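Local coordinates for light harvesting complex 1 Protein W (Rhodopseudomonas palustris, PDB 6Z5S), which is a transmembrane component of the light-harvesting 1 complex that contacts bacteriochlorophyll a and spirilloxanthin and probably lies at the gap in the ring around the reaction centre, at residues Val18-Ala23 with Phe89-Arg94. Numbering follows the deposited sequence.
Sequences VARVLA and FWFFRR
Phe89, at the end of helix 67-89, packs against Ala19, Leu22 and Ala23 of helix 10-24. Its CB lies 4.1 Å from the CB of Ala19. CG lies opposite the backbone N, beside the carbonyl carbon (chi1 161°), which takes the ring to Leu22 and Ala23. Phe89 CD1 meets Leu22 CD1, with the two side chains crossing at about a right angle, and also lies 3.7 Å from Ala23 CB. Phe89 CE1 reaches Ala23 CA at 3.9 Å. Phe89 also touches Ser40 of helix 37-57 and Ala36. Phe89 to Phe92 form a type I turn, held by the bond from Phe92 N to Phe89 O. The turn brings Phe92 CB to 3.5 Å from Ala23 CB, and the Phe92 ring turns an edge to Ala23 O. Arg20 bends at chi2 and chi3, which carries its guanidinium to Phe91. Arg20 NH1 sits at the Phe91 ring edge, with guanidinium and ring planes 35° apart. Arg20 NH2 is 3.4 Å from Phe91 O, at an angle too poor for a hydrogen bond. The core is thus apolar. The Arg20 guanidinium and Ala23 carbonyl lie against phenylalanine side chains, and the two segments share no hydrogen bond.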
loop_
_atom_site.group_PDB
_atom_site.type_symbol
_atom_site.label_atom_id
_atom_site.label_comp_id
_atom_site.label_asym_id
_atom_site.label_seq_id
_atom_site.Cartn_x
_atom_site.Cartn_y
_atom_site.Cartn_z
ATOM N N VAL A 18 31.084 26.103 -37.772
ATOM C CA VAL A 18 32.070 25.046 -37.570
ATOM C C VAL A 18 31.396 23.680 -37.491
ATOM O O VAL A 18 31.949 22.679 -37.969
ATOM C CB VAL A 18 32.932 25.327 -36.327
ATOM C CG1 VAL A 18 33.736 26.597 -36.521
ATOM C CG2 VAL A 18 32.069 25.430 -35.091
ATOM N N ALA A 19 30.193 23.610 -36.919
ATOM C CA ALA A 19 29.480 22.343 -36.869
ATOM C C ALA A 19 29.074 21.889 -38.261
ATOM O O ALA A 19 29.183 20.705 -38.583
ATOM C CB ALA A 19 28.259 22.460 -35.960
ATOM N N ARG A 20 28.628 22.817 -39.109
ATOM C CA ARG A 20 28.326 22.472 -40.492
ATOM C C ARG A 20 29.577 22.020 -41.231
ATOM O O ARG A 20 29.540 21.055 -42.005
ATOM C CB ARG A 20 27.690 23.669 -41.197
ATOM C CG ARG A 20 27.291 23.427 -42.643
ATOM C CD ARG A 20 25.936 22.757 -42.728
ATOM N NE ARG A 20 26.020 21.347 -42.370
ATOM C CZ ARG A 20 24.977 20.531 -42.301
ATOM N NH1 ARG A 20 23.764 20.988 -42.573
ATOM N NH2 ARG A 20 25.156 19.259 -41.969
ATOM N N VAL A 21 30.700 22.700 -40.995
ATOM C CA VAL A 21 31.950 22.336 -41.654
ATOM C C VAL A 21 32.327 20.903 -41.311
ATOM O O VAL A 21 32.502 20.057 -42.194
ATOM C CB VAL A 21 33.069 23.316 -41.269
ATOM C CG1 VAL A 21 34.421 22.701 -41.547
ATOM C CG2 VAL A 21 32.917 24.614 -42.031
ATOM N N LEU A 22 32.448 20.605 -40.017
ATOM C CA LEU A 22 32.852 19.257 -39.639
ATOM C C LEU A 22 31.751 18.229 -39.848
ATOM O O LEU A 22 32.041 17.030 -39.836
ATOM C CB LEU A 22 33.351 19.231 -38.191
ATOM C CG LEU A 22 32.470 19.700 -37.035
ATOM C CD1 LEU A 22 31.549 18.600 -36.571
ATOM C CD2 LEU A 22 33.340 20.189 -35.885
ATOM N N ALA A 23 30.505 18.655 -40.051
ATOM C CA ALA A 23 29.461 17.722 -40.443
ATOM C C ALA A 23 29.608 17.326 -41.901
ATOM O O ALA A 23 29.333 16.181 -42.269
ATOM C CB ALA A 23 28.088 18.340 -40.195
ATOM N N PHE A 89 25.315 20.145 -35.803
ATOM C CA PHE A 89 26.070 19.055 -36.410
ATOM C C PHE A 89 25.161 17.917 -36.845
ATOM O O PHE A 89 25.435 17.261 -37.856
ATOM C CB PHE A 89 27.126 18.520 -35.451
ATOM C CG PHE A 89 27.606 17.149 -35.810
ATOM C CD1 PHE A 89 28.542 16.976 -36.802
ATOM C CD2 PHE A 89 27.096 16.030 -35.180
ATOM C CE1 PHE A 89 28.975 15.725 -37.150
ATOM C CE2 PHE A 89 27.526 14.772 -35.528
ATOM C CZ PHE A 89 28.468 14.621 -36.513
ATOM N N TRP A 90 24.077 17.674 -36.103
ATOM C CA TRP A 90 23.195 16.545 -36.379
ATOM C C TRP A 90 22.740 16.496 -37.826
ATOM O O TRP A 90 22.343 15.433 -38.318
ATOM C CB TRP A 90 21.982 16.605 -35.455
ATOM C CG TRP A 90 21.145 15.373 -35.479
ATOM C CD1 TRP A 90 19.789 15.317 -35.573
ATOM C CD2 TRP A 90 21.600 14.015 -35.401
ATOM N NE1 TRP A 90 19.368 14.011 -35.562
ATOM C CE2 TRP A 90 20.461 13.192 -35.456
ATOM C CE3 TRP A 90 22.860 13.416 -35.289
ATOM C CZ2 TRP A 90 20.542 11.803 -35.406
ATOM C CZ3 TRP A 90 22.938 12.038 -35.241
ATOM C CH2 TRP A 90 21.787 11.247 -35.299
ATOM N N PHE A 91 22.810 17.619 -38.532
ATOM C CA PHE A 91 22.524 17.604 -39.954
ATOM C C PHE A 91 23.527 16.769 -40.741
ATOM O O PHE A 91 23.248 16.434 -41.893
ATOM C CB PHE A 91 22.471 19.034 -40.466
ATOM C CG PHE A 91 21.225 19.760 -40.078
ATOM C CD1 PHE A 91 20.272 19.146 -39.285
ATOM C CD2 PHE A 91 20.995 21.051 -40.511
ATOM C CE1 PHE A 91 19.120 19.807 -38.927
ATOM C CE2 PHE A 91 19.842 21.717 -40.158
ATOM C CZ PHE A 91 18.903 21.095 -39.364
ATOM N N PHE A 92 24.666 16.404 -40.147
ATOM C CA PHE A 92 25.543 15.413 -40.764
ATOM C C PHE A 92 24.794 14.112 -41.015
ATOM O O PHE A 92 24.634 13.680 -42.160
ATOM C CB PHE A 92 26.759 15.151 -39.876
ATOM C CG PHE A 92 27.432 13.831 -40.141
ATOM C CD1 PHE A 92 28.220 13.655 -41.258
ATOM C CD2 PHE A 92 27.280 12.769 -39.274
ATOM C CE1 PHE A 92 28.839 12.453 -41.504
ATOM C CE2 PHE A 92 27.898 11.561 -39.524
ATOM C CZ PHE A 92 28.680 11.407 -40.635
ATOM N N ARG A 93 24.336 13.466 -39.942
ATOM C CA ARG A 93 23.545 12.255 -40.107
ATOM C C ARG A 93 22.237 12.554 -40.823
ATOM O O ARG A 93 21.715 11.696 -41.543
ATOM C CB ARG A 93 23.301 11.599 -38.745
ATOM C CG ARG A 93 22.385 10.376 -38.761
ATOM C CD ARG A 93 22.994 9.192 -39.507
ATOM N NE ARG A 93 24.173 8.643 -38.843
ATOM C CZ ARG A 93 24.943 7.692 -39.361
ATOM N NH1 ARG A 93 25.999 7.248 -38.695
ATOM N NH2 ARG A 93 24.655 7.179 -40.550
ATOM N N ARG A 94 21.711 13.770 -40.670
ATOM C CA ARG A 94 20.521 14.148 -41.420
ATOM C C ARG A 94 20.795 14.350 -42.905
ATOM O O ARG A 94 19.854 14.625 -43.656
ATOM C CB ARG A 94 19.911 15.414 -40.826
ATOM C CG ARG A 94 19.204 15.184 -39.507
ATOM C CD ARG A 94 17.915 14.414 -39.701
ATOM N NE ARG A 94 17.580 13.627 -38.520
ATOM C CZ ARG A 94 16.392 13.074 -38.300
ATOM N NH1 ARG A 94 15.413 13.229 -39.180
ATOM N NH2 ARG A 94 16.182 12.371 -37.197
#